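Local coordinates for protein five-membered-cyclitol-phosphate synthase (Streptomyces citricolor, PDB 6K96) that is a cyclitol-phosphate synthase related to the myo-inositol-1-phosphate synthases, and binds nicotinamide-adenine-dinucleotide and a sodium ion, at residues Ala125-Ser131 against Val152-Thr158; Ala8-Val12 against Ala59-Leu63; Asp302-Ile306 against Ala321-Leu326. One frame throughout, in Å; residues are numbered along the deposited sequence.

Contact 1: Ala125-Ser131 against Val152-Thr158; sequences AEVLLYS and VAFVNCT. With NAD (nicotinamide-adenine-dinucleotide), chain G.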
loop_
_atom_site.group_PDB
_atom_site.type_symbol
_atom_site.label_atom_id
_atom_site.label_comp_id
_atom_site.label_asym_id
_atom_site.label_seq_id
_atom_site.Cartn_x
_atom_site.Cartn_y
_atom_site.Cartn_z
ATOM N N ALA B 125 31.073 30.132 -21.199
ATOM C CA ALA B 125 29.802 29.595 -20.676
ATOM C C ALA B 125 28.649 30.497 -21.135
ATOM O O ALA B 125 28.866 31.699 -21.407
ATOM C CB ALA B 125 29.889 29.482 -19.173
ATOM N N GLU B 126 27.477 29.905 -21.298
ATOM C CA GLU B 126 26.260 30.623 -21.732
ATOM C C GLU B 126 25.308 30.684 -20.552
ATOM O O GLU B 126 24.583 31.699 -20.416
ATOM C CB GLU B 126 25.565 29.902 -22.876
ATOM C CG GLU B 126 26.258 30.019 -24.215
ATOM C CD GLU B 126 25.393 29.494 -25.359
ATOM O OE1 GLU B 126 25.424 28.252 -25.619
ATOM O OE2 GLU B 126 24.677 30.302 -25.979
ATOM N N VAL B 127 25.338 29.637 -19.733
ATOM C CA VAL B 127 24.398 29.428 -18.604
ATOM C C VAL B 127 25.244 29.019 -17.409
ATOM O O VAL B 127 26.078 28.102 -17.546
ATOM C CB VAL B 127 23.355 28.345 -18.939
ATOM C CG1 VAL B 127 22.409 28.113 -17.776
ATOM C CG2 VAL B 127 22.569 28.647 -20.206
ATOM N N LEU B 128 25.010 29.645 -16.267
ATOM C CA LEU B 128 25.516 29.135 -14.979
ATOM C C LEU B 128 24.325 28.541 -14.236
ATOM O O LEU B 128 23.353 29.265 -14.031
ATOM C CB LEU B 128 26.171 30.251 -14.176
ATOM C CG LEU B 128 26.603 29.780 -12.791
ATOM C CD1 LEU B 128 27.745 28.818 -12.887
ATOM C CD2 LEU B 128 26.968 30.920 -11.903
ATOM N N LEU B 129 24.377 27.242 -13.947
ATOM C CA LEU B 129 23.379 26.498 -13.135
ATOM C C LEU B 129 23.806 26.528 -11.659
ATOM O O LEU B 129 24.834 25.891 -11.270
ATOM C CB LEU B 129 23.284 25.056 -13.649
ATOM C CG LEU B 129 22.283 24.162 -12.916
ATOM C CD1 LEU B 129 20.863 24.685 -13.083
ATOM C CD2 LEU B 129 22.406 22.731 -13.398
ATOM N N TYR B 130 23.025 27.222 -10.846
ATOM C CA TYR B 130 23.236 27.298 -9.399
ATOM C C TYR B 130 22.576 26.105 -8.740
ATOM O O TYR B 130 21.320 26.057 -8.704
ATOM C CB TYR B 130 22.655 28.611 -8.877
ATOM C CG TYR B 130 22.778 28.780 -7.385
ATOM C CD1 TYR B 130 24.000 29.106 -6.816
ATOM C CD2 TYR B 130 21.692 28.590 -6.544
ATOM C CE1 TYR B 130 24.135 29.282 -5.443
ATOM C CE2 TYR B 130 21.820 28.742 -5.169
ATOM C CZ TYR B 130 23.038 29.111 -4.615
ATOM O OH TYR B 130 23.162 29.297 -3.270
ATOM N N SER B 131 23.349 25.187 -8.205
ATOM C CA SER B 131 22.767 23.907 -7.725
ATOM C C SER B 131 23.367 23.542 -6.371
ATOM O O SER B 131 23.624 22.347 -6.125
ATOM C CB SER B 131 22.969 22.809 -8.735
ATOM O OG SER B 131 21.922 21.829 -8.643
ATOM N N VAL B 152 26.650 36.071 -18.353
ATOM C CA VAL B 152 26.222 34.649 -18.474
ATOM C C VAL B 152 24.829 34.464 -17.818
ATOM O O VAL B 152 24.602 34.938 -16.676
ATOM C CB VAL B 152 27.324 33.754 -17.881
ATOM C CG1 VAL B 152 26.817 32.338 -17.622
ATOM C CG2 VAL B 152 28.570 33.732 -18.759
ATOM N N ALA B 153 23.891 33.830 -18.525
ATOM C CA ALA B 153 22.522 33.517 -18.026
ATOM C C ALA B 153 22.616 32.757 -16.681
ATOM O O ALA B 153 23.530 31.917 -16.524
ATOM C CB ALA B 153 21.734 32.723 -19.065
ATOM N N PHE B 154 21.696 33.023 -15.755
ATOM C CA PHE B 154 21.667 32.383 -14.415
ATOM C C PHE B 154 20.380 31.576 -14.201
ATOM O O PHE B 154 19.272 32.130 -14.396
ATOM C CB PHE B 154 21.697 33.442 -13.322
ATOM C CG PHE B 154 22.059 32.905 -11.968
ATOM C CD1 PHE B 154 23.360 32.520 -11.692
ATOM C CD2 PHE B 154 21.114 32.836 -10.959
ATOM C CE1 PHE B 154 23.712 32.087 -10.420
ATOM C CE2 PHE B 154 21.462 32.355 -9.703
ATOM C CZ PHE B 154 22.758 31.990 -9.430
ATOM N N VAL B 155 20.507 30.350 -13.677
ATOM C CA VAL B 155 19.349 29.474 -13.318
ATOM C C VAL B 155 19.397 29.140 -11.829
ATOM O O VAL B 155 20.307 28.423 -11.427
ATOM C CB VAL B 155 19.334 28.176 -14.157
ATOM C CG1 VAL B 155 18.274 27.198 -13.656
ATOM C CG2 VAL B 155 19.135 28.441 -15.641
ATOM N N ASN B 156 18.374 29.535 -11.078
ATOM C CA ASN B 156 18.257 29.232 -9.626
ATOM C C ASN B 156 17.374 27.989 -9.366
ATOM O O ASN B 156 16.112 28.134 -9.326
ATOM C CB ASN B 156 17.719 30.450 -8.880
ATOM C CG ASN B 156 17.688 30.193 -7.403
ATOM O OD1 ASN B 156 18.316 29.268 -6.934
ATOM N ND2 ASN B 156 17.001 31.029 -6.660
ATOM N N CYS B 157 17.990 26.837 -9.057
ATOM C CA CYS B 157 17.268 25.632 -8.558
ATOM C C CYS B 157 16.647 25.802 -7.166
ATOM O O CYS B 157 15.741 24.925 -6.844
ATOM C CB CYS B 157 18.160 24.425 -8.312
ATOM S SG CYS B 157 18.936 23.863 -9.813
ATOM N N THR B 158 17.144 26.742 -6.356
ATOM C CA THR B 158 16.930 26.750 -4.876
ATOM C C THR B 158 15.828 27.729 -4.511
ATOM O O THR B 158 15.474 28.551 -5.362
ATOM C CB THR B 158 18.198 27.108 -4.081
ATOM O OG1 THR B 158 18.405 28.513 -4.098
ATOM C CG2 THR B 158 19.429 26.420 -4.615
HETATM P PA NAD G . 23.613 18.051 -3.519
HETATM O O1A NAD G . 23.703 18.144 -2.044
HETATM O O2A NAD G . 23.742 16.667 -4.091
HETATM O O5B NAD G . 24.541 19.057 -4.304
HETATM C C5B NAD G . 25.077 20.136 -3.504
HETATM C C4B NAD G . 26.480 20.435 -3.964
HETATM O O4B NAD G . 26.901 21.802 -3.638
HETATM C C3B NAD G . 27.528 19.523 -3.318
HETATM O O3B NAD G . 28.445 19.111 -4.324
HETATM C C2B NAD G . 28.213 20.471 -2.336
HETATM O O2B NAD G . 29.420 19.839 -2.021
HETATM C C1B NAD G . 28.256 21.723 -3.218
HETATM N N9A NAD G . 28.594 22.984 -2.587
HETATM C C8A NAD G . 28.333 23.286 -1.273
HETATM N N7A NAD G . 28.642 24.522 -0.957
HETATM C C5A NAD G . 29.106 25.087 -2.140
HETATM C C6A NAD G . 29.578 26.382 -2.437
HETATM N N6A NAD G . 29.620 27.356 -1.535
HETATM N N1A NAD G . 29.931 26.648 -3.724
HETATM C C2A NAD G . 29.869 25.636 -4.610
HETATM N N3A NAD G . 29.461 24.382 -4.432
HETATM C C4A NAD G . 29.074 24.155 -3.162
HETATM O O3 NAD G . 22.194 18.627 -3.937
HETATM P PN NAD G . 21.238 18.206 -5.160
HETATM O O1N NAD G . 22.040 18.283 -6.402
HETATM O O2N NAD G . 20.568 16.960 -4.669
HETATM O O5D NAD G . 20.197 19.437 -5.148
HETATM C C5D NAD G . 20.744 20.800 -5.379
HETATM C C4D NAD G . 19.720 21.823 -4.986
HETATM O O4D NAD G . 18.538 21.740 -5.815
HETATM C C3D NAD G . 19.245 21.665 -3.534
HETATM O O3D NAD G . 19.057 22.962 -3.010
HETATM C C2D NAD G . 17.852 21.063 -3.697
HETATM O O2D NAD G . 16.905 21.372 -2.691
HETATM C C1D NAD G . 17.379 21.762 -4.970
HETATM N N1N NAD G . 16.200 21.037 -5.535
HETATM C C2N NAD G . 16.279 19.616 -5.723
HETATM C C3N NAD G . 15.163 18.868 -6.060
HETATM C C7N NAD G . 15.338 17.377 -6.281
HETATM O O7N NAD G . 16.462 16.890 -6.281
HETATM N N7N NAD G . 14.247 16.636 -6.456
HETATM C C4N NAD G . 13.949 19.544 -6.173
HETATM C C5N NAD G . 13.919 20.933 -6.164
HETATM C C6N NAD G . 15.028 21.654 -5.760
#
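The carbonyl oxygen of Ala-153 takes the amide of Leu-128 in a short, almost straight bond (Leu-128 N to Ala-153 O 2.7 Å, 172° at the hydrogen), and the CA-H of Val-127 leans on the same oxygen. Parallel pairing continues with Val-155 N giving to Leu-128 O at 3.1 Å and Tyr-130 N to Val-155 O, then fades into a weak bond from Cys-157 N to Tyr-130 O. On one face Leu-128, Phe-154 and Tyr-130 run alongside one another. Leu-128 CD2 meets the edge of the Phe-154 ring at CE1, 3.8 Å away, while Phe-154 CZ presses on Tyr-130 CB at 3.4 Å; the two rings are inclined at 34°. With CG anti to the backbone N (chi1 178°), the Tyr-130 ring extends until its CE2 lies 3.4 Å from Thr-158 CG2. Asn-156 OD1 accepts Thr-158 N, an Asx turn at the end of the strand. On the other face Val-155 divides its branches, CG2 against Val-127 CG1 (3.9 Å) and CG1 against Leu-129 CD1 (3.7 Å). Ser-131, Cys-157 and Thr-158 line the dinucleotide pocket, Ser-131 O lying 3.4 Å from its C5D. The two strands are the ends of a beta-alpha-beta unit: its helix 137-149 packs on Tyr-130 and Phe-154, helix 292-313 backs Val-127, Leu-129 and Val-155, and strand 5-10 pairs with the far edge of 127-130.

Contact 2: Ala8-Val12 against Ala59-Leu63; sequences AVAGV and AAFDL. With NAD (nicotinamide-adenine-dinucleotide), chain G.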
loop_
_atom_site.group_PDB
_atom_site.type_symbol
_atom_site.label_atom_id
_atom_site.label_comp_id
_atom_site.label_asym_id
_atom_site.label_seq_id
_atom_site.Cartn_x
_atom_site.Cartn_y
_atom_site.Cartn_z
ATOM N N ALA B 8 27.808 25.899 -17.228
ATOM C CA ALA B 8 28.650 26.088 -16.030
ATOM C C ALA B 8 27.807 25.687 -14.822
ATOM O O ALA B 8 26.567 25.860 -14.893
ATOM C CB ALA B 8 29.132 27.505 -15.936
ATOM N N VAL B 9 28.451 25.186 -13.772
ATOM C CA VAL B 9 27.746 24.497 -12.666
ATOM C C VAL B 9 28.298 25.034 -11.362
ATOM O O VAL B 9 29.498 24.929 -11.118
ATOM C CB VAL B 9 27.935 22.976 -12.809
ATOM C CG1 VAL B 9 27.894 22.256 -11.471
ATOM C CG2 VAL B 9 26.941 22.374 -13.821
ATOM N N ALA B 10 27.445 25.595 -10.538
ATOM C CA ALA B 10 27.835 25.953 -9.170
ATOM C C ALA B 10 27.205 24.872 -8.307
ATOM O O ALA B 10 26.003 24.885 -8.141
ATOM C CB ALA B 10 27.389 27.368 -8.838
ATOM N N GLY B 11 28.019 23.922 -7.873
ATOM C CA GLY B 11 27.607 22.755 -7.071
ATOM C C GLY B 11 27.493 21.507 -7.944
ATOM O O GLY B 11 26.580 21.462 -8.781
ATOM N N VAL B 12 28.371 20.536 -7.727
ATOM C CA VAL B 12 28.392 19.253 -8.472
ATOM C C VAL B 12 27.775 18.157 -7.610
ATOM O O VAL B 12 28.502 17.276 -7.142
ATOM C CB VAL B 12 29.814 18.909 -8.915
ATOM C CG1 VAL B 12 29.804 17.719 -9.888
ATOM C CG2 VAL B 12 30.465 20.148 -9.490
ATOM N N ALA B 59 32.658 24.221 -17.122
ATOM C CA ALA B 59 33.025 24.872 -15.848
ATOM C C ALA B 59 32.239 24.236 -14.709
ATOM O O ALA B 59 31.047 23.945 -14.886
ATOM C CB ALA B 59 32.780 26.361 -15.979
ATOM N N ALA B 60 32.897 24.106 -13.572
ATOM C CA ALA B 60 32.335 23.475 -12.370
ATOM C C ALA B 60 33.024 24.056 -11.141
ATOM O O ALA B 60 34.276 24.174 -11.150
ATOM C CB ALA B 60 32.505 21.975 -12.444
ATOM N N PHE B 61 32.207 24.359 -10.125
ATOM C CA PHE B 61 32.604 25.005 -8.857
ATOM C C PHE B 61 31.999 24.233 -7.676
ATOM O O PHE B 61 30.762 24.046 -7.632
ATOM C CB PHE B 61 32.144 26.457 -8.923
ATOM C CG PHE B 61 32.664 27.211 -10.122
ATOM C CD1 PHE B 61 33.996 27.576 -10.215
ATOM C CD2 PHE B 61 31.816 27.589 -11.141
ATOM C CE1 PHE B 61 34.467 28.265 -11.322
ATOM C CE2 PHE B 61 32.291 28.276 -12.245
ATOM C CZ PHE B 61 33.611 28.611 -12.340
ATOM N N ASP B 62 32.843 23.811 -6.729
ATOM C CA ASP B 62 32.465 23.062 -5.496
ATOM C C ASP B 62 33.425 23.446 -4.361
ATOM O O ASP B 62 34.389 24.223 -4.639
ATOM C CB ASP B 62 32.517 21.548 -5.731
ATOM C CG ASP B 62 31.350 20.796 -5.114
ATOM O OD1 ASP B 62 31.383 20.555 -3.885
ATOM O OD2 ASP B 62 30.393 20.461 -5.873
ATOM N N LEU B 63 33.181 22.922 -3.148
ATOM C CA LEU B 63 34.026 23.136 -1.928
ATOM C C LEU B 63 34.447 21.796 -1.340
ATOM O O LEU B 63 35.382 21.814 -0.528
ATOM C CB LEU B 63 33.312 23.927 -0.811
ATOM C CG LEU B 63 32.913 25.388 -1.064
ATOM C CD1 LEU B 63 32.342 25.998 0.198
ATOM C CD2 LEU B 63 34.042 26.243 -1.594
HETATM P PA NAD G . 23.613 18.051 -3.519
HETATM O O1A NAD G . 23.703 18.144 -2.044
HETATM O O2A NAD G . 23.742 16.667 -4.091
HETATM O O5B NAD G . 24.541 19.057 -4.304
HETATM C C5B NAD G . 25.077 20.136 -3.504
HETATM C C4B NAD G . 26.480 20.435 -3.964
HETATM O O4B NAD G . 26.901 21.802 -3.638
HETATM C C3B NAD G . 27.528 19.523 -3.318
HETATM O O3B NAD G . 28.445 19.111 -4.324
HETATM C C2B NAD G . 28.213 20.471 -2.336
HETATM O O2B NAD G . 29.420 19.839 -2.021
HETATM C C1B NAD G . 28.256 21.723 -3.218
HETATM N N9A NAD G . 28.594 22.984 -2.587
HETATM C C8A NAD G . 28.333 23.286 -1.273
HETATM N N7A NAD G . 28.642 24.522 -0.957
HETATM C C5A NAD G . 29.106 25.087 -2.140
HETATM C C6A NAD G . 29.578 26.382 -2.437
HETATM N N6A NAD G . 29.620 27.356 -1.535
HETATM N N1A NAD G . 29.931 26.648 -3.724
HETATM C C2A NAD G . 29.869 25.636 -4.610
HETATM N N3A NAD G . 29.461 24.382 -4.432
HETATM C C4A NAD G . 29.074 24.155 -3.162
HETATM O O3 NAD G . 22.194 18.627 -3.937
HETATM P PN NAD G . 21.238 18.206 -5.160
HETATM O O1N NAD G . 22.040 18.283 -6.402
HETATM O O2N NAD G . 20.568 16.960 -4.669
HETATM O O5D NAD G . 20.197 19.437 -5.148
HETATM C C5D NAD G . 20.744 20.800 -5.379
HETATM C C4D NAD G . 19.720 21.823 -4.986
HETATM O O4D NAD G . 18.538 21.740 -5.815
HETATM C C3D NAD G . 19.245 21.665 -3.534
HETATM O O3D NAD G . 19.057 22.962 -3.010
HETATM C C2D NAD G . 17.852 21.063 -3.697
HETATM O O2D NAD G . 16.905 21.372 -2.691
HETATM C C1D NAD G . 17.379 21.762 -4.970
HETATM N N1N NAD G . 16.200 21.037 -5.535
HETATM C C2N NAD G . 16.279 19.616 -5.723
HETATM C C3N NAD G . 15.163 18.868 -6.060
HETATM C C7N NAD G . 15.338 17.377 -6.281
HETATM O O7N NAD G . 16.462 16.890 -6.281
HETATM N N7N NAD G . 14.247 16.636 -6.456
HETATM C C4N NAD G . 13.949 19.544 -6.173
HETATM C C5N NAD G . 13.919 20.933 -6.164
HETATM C C6N NAD G . 15.028 21.654 -5.760
#
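Strands 8-10 and 59-62 run side by side in the same direction, their axes 4.6 Å apart and only 6° from parallel, with Phe-61 N hydrogen-bonded to Val-9 O (2.9 Å) and Gly-11 N to Phe-61 O (2.8 Å); the bond from Val-9 N to Ala-59 O, at the other end, is weak. The methyls of Ala-8 and Ala-59 meet on one face, and on the other Val-12 CG2 reaches Ala-60 CB at 4.0 Å. Phe-61 has CG beside its own backbone N (chi1 -56°), which brings CD2 near Val-9 O, and the ring packs among Ile-116, Arg-119 and Leu-120 of helix 111-122.

Past the last backbone pair the contact passes to the carboxylate of Asp-62. Its OD2 takes Val-12 N in a short, straight bond (2.7 Å, 164° at the hydrogen) and also the ribose hydroxyl O3B of the dinucleotide at 2.8 Å. OD1 receives the neighbouring hydroxyl O2B, again at 2.8 Å, together with the amides of Leu-63, which approaches on the anti side, and His-64. Both oxygens are therefore held by protein amides while they grip the ribose, and the rotation of the carboxylate is fixed. Gly-11, with a positive phi that suits a glycine, brings its CA to 3.6 Å from adenine atom N3A. Leu-63 CD1 lies by the adenine amino group. A glycine at the end of the first strand and an acidic residue at the end of the second, holding both adenosine ribose hydroxyls, are the hallmark of a Rossmann-type dinucleotide-binding site.

Contact 3: Asp302-Ile306 against Ala321-Leu326; sequences DLIRI and AAVKVL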
loop_
_atom_site.group_PDB
_atom_site.type_symbol
_atom_site.label_atom_id
_atom_site.label_comp_id
_atom_site.label_asym_id
_atom_site.label_seq_id
_atom_site.Cartn_x
_atom_site.Cartn_y
_atom_site.Cartn_z
ATOM N N ASP B 302 14.794 21.536 -19.153
ATOM C CA ASP B 302 13.847 22.581 -19.623
ATOM C C ASP B 302 14.491 23.967 -19.365
ATOM O O ASP B 302 14.836 24.633 -20.332
ATOM C CB ASP B 302 12.508 22.387 -18.889
ATOM C CG ASP B 302 11.438 21.676 -19.695
ATOM O OD1 ASP B 302 10.780 22.370 -20.467
ATOM O OD2 ASP B 302 11.238 20.438 -19.540
ATOM N N LEU B 303 14.733 24.336 -18.097
ATOM C CA LEU B 303 15.200 25.688 -17.697
ATOM C C LEU B 303 16.532 26.042 -18.385
ATOM O O LEU B 303 16.656 27.183 -18.832
ATOM C CB LEU B 303 15.341 25.763 -16.166
ATOM C CG LEU B 303 14.055 25.603 -15.368
ATOM C CD1 LEU B 303 14.344 25.793 -13.902
ATOM C CD2 LEU B 303 12.985 26.577 -15.815
ATOM N N ILE B 304 17.517 25.147 -18.427
ATOM C CA ILE B 304 18.844 25.528 -18.993
ATOM C C ILE B 304 18.688 25.813 -20.482
ATOM O O ILE B 304 19.448 26.642 -21.004
ATOM C CB ILE B 304 19.972 24.517 -18.762
ATOM C CG1 ILE B 304 19.609 23.137 -19.306
ATOM C CG2 ILE B 304 20.380 24.501 -17.302
ATOM C CD1 ILE B 304 20.642 22.097 -18.996
ATOM N N ARG B 305 17.768 25.138 -21.161
ATOM C CA ARG B 305 17.576 25.378 -22.610
ATOM C C ARG B 305 16.755 26.664 -22.746
ATOM O O ARG B 305 16.987 27.404 -23.747
ATOM C CB ARG B 305 16.886 24.219 -23.330
ATOM C CG ARG B 305 17.744 22.991 -23.598
ATOM C CD ARG B 305 16.997 21.701 -23.277
ATOM N NE ARG B 305 16.074 21.159 -24.258
ATOM C CZ ARG B 305 14.988 20.417 -23.987
ATOM N NH1 ARG B 305 14.623 20.107 -22.760
ATOM N NH2 ARG B 305 14.249 19.959 -24.960
ATOM N N ILE B 306 15.828 26.929 -21.813
ATOM C CA ILE B 306 15.030 28.178 -21.888
ATOM C C ILE B 306 16.029 29.318 -21.790
ATOM O O ILE B 306 15.955 30.246 -22.614
ATOM C CB ILE B 306 13.919 28.264 -20.842
ATOM C CG1 ILE B 306 12.907 27.131 -20.943
ATOM C CG2 ILE B 306 13.210 29.596 -20.988
ATOM C CD1 ILE B 306 12.046 26.996 -19.692
ATOM N N ALA B 321 8.217 30.991 -20.133
ATOM C CA ALA B 321 8.267 29.551 -20.463
ATOM C C ALA B 321 8.731 28.761 -19.245
ATOM O O ALA B 321 8.647 27.552 -19.269
ATOM C CB ALA B 321 9.205 29.290 -21.617
ATOM N N ALA B 322 9.324 29.409 -18.245
ATOM C CA ALA B 322 9.944 28.703 -17.099
ATOM C C ALA B 322 8.906 28.464 -16.015
ATOM O O ALA B 322 9.238 27.778 -15.040
ATOM C CB ALA B 322 11.087 29.501 -16.562
ATOM N N VAL B 323 7.698 28.993 -16.166
ATOM C CA VAL B 323 6.781 29.161 -15.000
ATOM C C VAL B 323 6.335 27.782 -14.491
ATOM O O VAL B 323 6.371 27.521 -13.259
ATOM C CB VAL B 323 5.634 30.131 -15.339
ATOM C CG1 VAL B 323 4.515 30.106 -14.320
ATOM C CG2 VAL B 323 6.152 31.536 -15.507
ATOM N N LYS B 324 5.933 26.880 -15.363
ATOM C CA LYS B 324 5.299 25.627 -14.880
ATOM C C LYS B 324 6.314 24.768 -14.116
ATOM O O LYS B 324 5.843 23.905 -13.340
ATOM C CB LYS B 324 4.647 24.857 -16.025
ATOM C CG LYS B 324 3.335 25.468 -16.485
ATOM C CD LYS B 324 2.319 24.476 -17.051
ATOM C CE LYS B 324 0.924 25.092 -17.090
ATOM N NZ LYS B 324 0.027 24.474 -18.100
ATOM N N VAL B 325 7.630 24.982 -14.298
ATOM C CA VAL B 325 8.643 24.099 -13.653
ATOM C C VAL B 325 9.335 24.796 -12.464
ATOM O O VAL B 325 10.384 24.279 -12.008
ATOM C CB VAL B 325 9.639 23.558 -14.687
ATOM C CG1 VAL B 325 8.943 22.720 -15.735
ATOM C CG2 VAL B 325 10.439 24.659 -15.331
ATOM N N LEU B 326 8.746 25.878 -11.933
ATOM C CA LEU B 326 9.326 26.666 -10.811
ATOM C C LEU B 326 8.274 26.779 -9.712
ATOM O O LEU B 326 7.081 26.987 -10.058
ATOM C CB LEU B 326 9.713 28.063 -11.302
ATOM C CG LEU B 326 11.011 28.164 -12.094
ATOM C CD1 LEU B 326 11.222 29.570 -12.604
ATOM C CD2 LEU B 326 12.211 27.720 -11.297
#
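Leu-303 pushes its two methyls into the chain bend formed by Ala-322, Val-325 and Leu-326. CD2 touches both the CB of Ala-322, 3.6 Å away, and CG2 of Val-325, where the two side chains reach toward each other tip to tip; the 3.2 Å modelled between Leu-303 CD2 and Val-325 CG2 is unusually short for two methyl carbons and its exact value is doubtful. The other branch, CD1, meets Leu-326 CD2 at 3.9 Å. Leu-303 carries CG anti to its carbonyl carbon (chi1 -64°), and chi2 (-176°) takes CD1 on, anti to CA, toward Leu-326, leaving CD2 as the branch that turns to Ala-322 and Val-325.

One turn further along the helix, Ile-306 works beside it. Its CD1 rests against the backbone of 321-322, 3.5 Å from Ala-321 O and 3.7 Å from Ala-322 CA, while CG2 faces Ala-321 CB at 4.1 Å. Ala-322 CB is thus shared by Leu-303 CD2 and Ile-306 CD1. No hydrogen bond joins the two segments, and the contact is almost wholly buried apolar packing. Within the bend Leu-326 N gives a hydrogen bond to Val-323 O at 3.2 Å, and a further backbone bond links Val-325 with Ala-185.

The contact joins helix 292-313 to the connection that leads on to helix 338-353. Tyr-345 of that last helix touches both Ile-306 and Ala-321, and Ile-180 of strand 179-180, an outermost strand of the parallel sheet within this chain, lies against Leu-303 and Ala-322.

Contacts 1 and 2 are two pairings of one parallel sheet, centres 10 Å apart, joined by the pairing of strands 5-10 and 127-130, where Ser-131 N lies 2.7 Å from Ala-10 O and Leu-129 O 2.7 Å from Ala-10 N, both probable hydrogen bonds. Their C-terminal ends share the dinucleotide, contact 2 at the adenosine half and contact 1 beside the nicotinamide half. The helix of contact 3 lies against the sheet face of Val-127 and Val-155, with Val-155 CG1 4.1 Å from Leu-303 CB; the centres of contacts 1 and 3 are 12 Å apart. Contact 3 does not touch contact 2, and the side chain of Leu-326 remains about 9 Å from the dinucleotide.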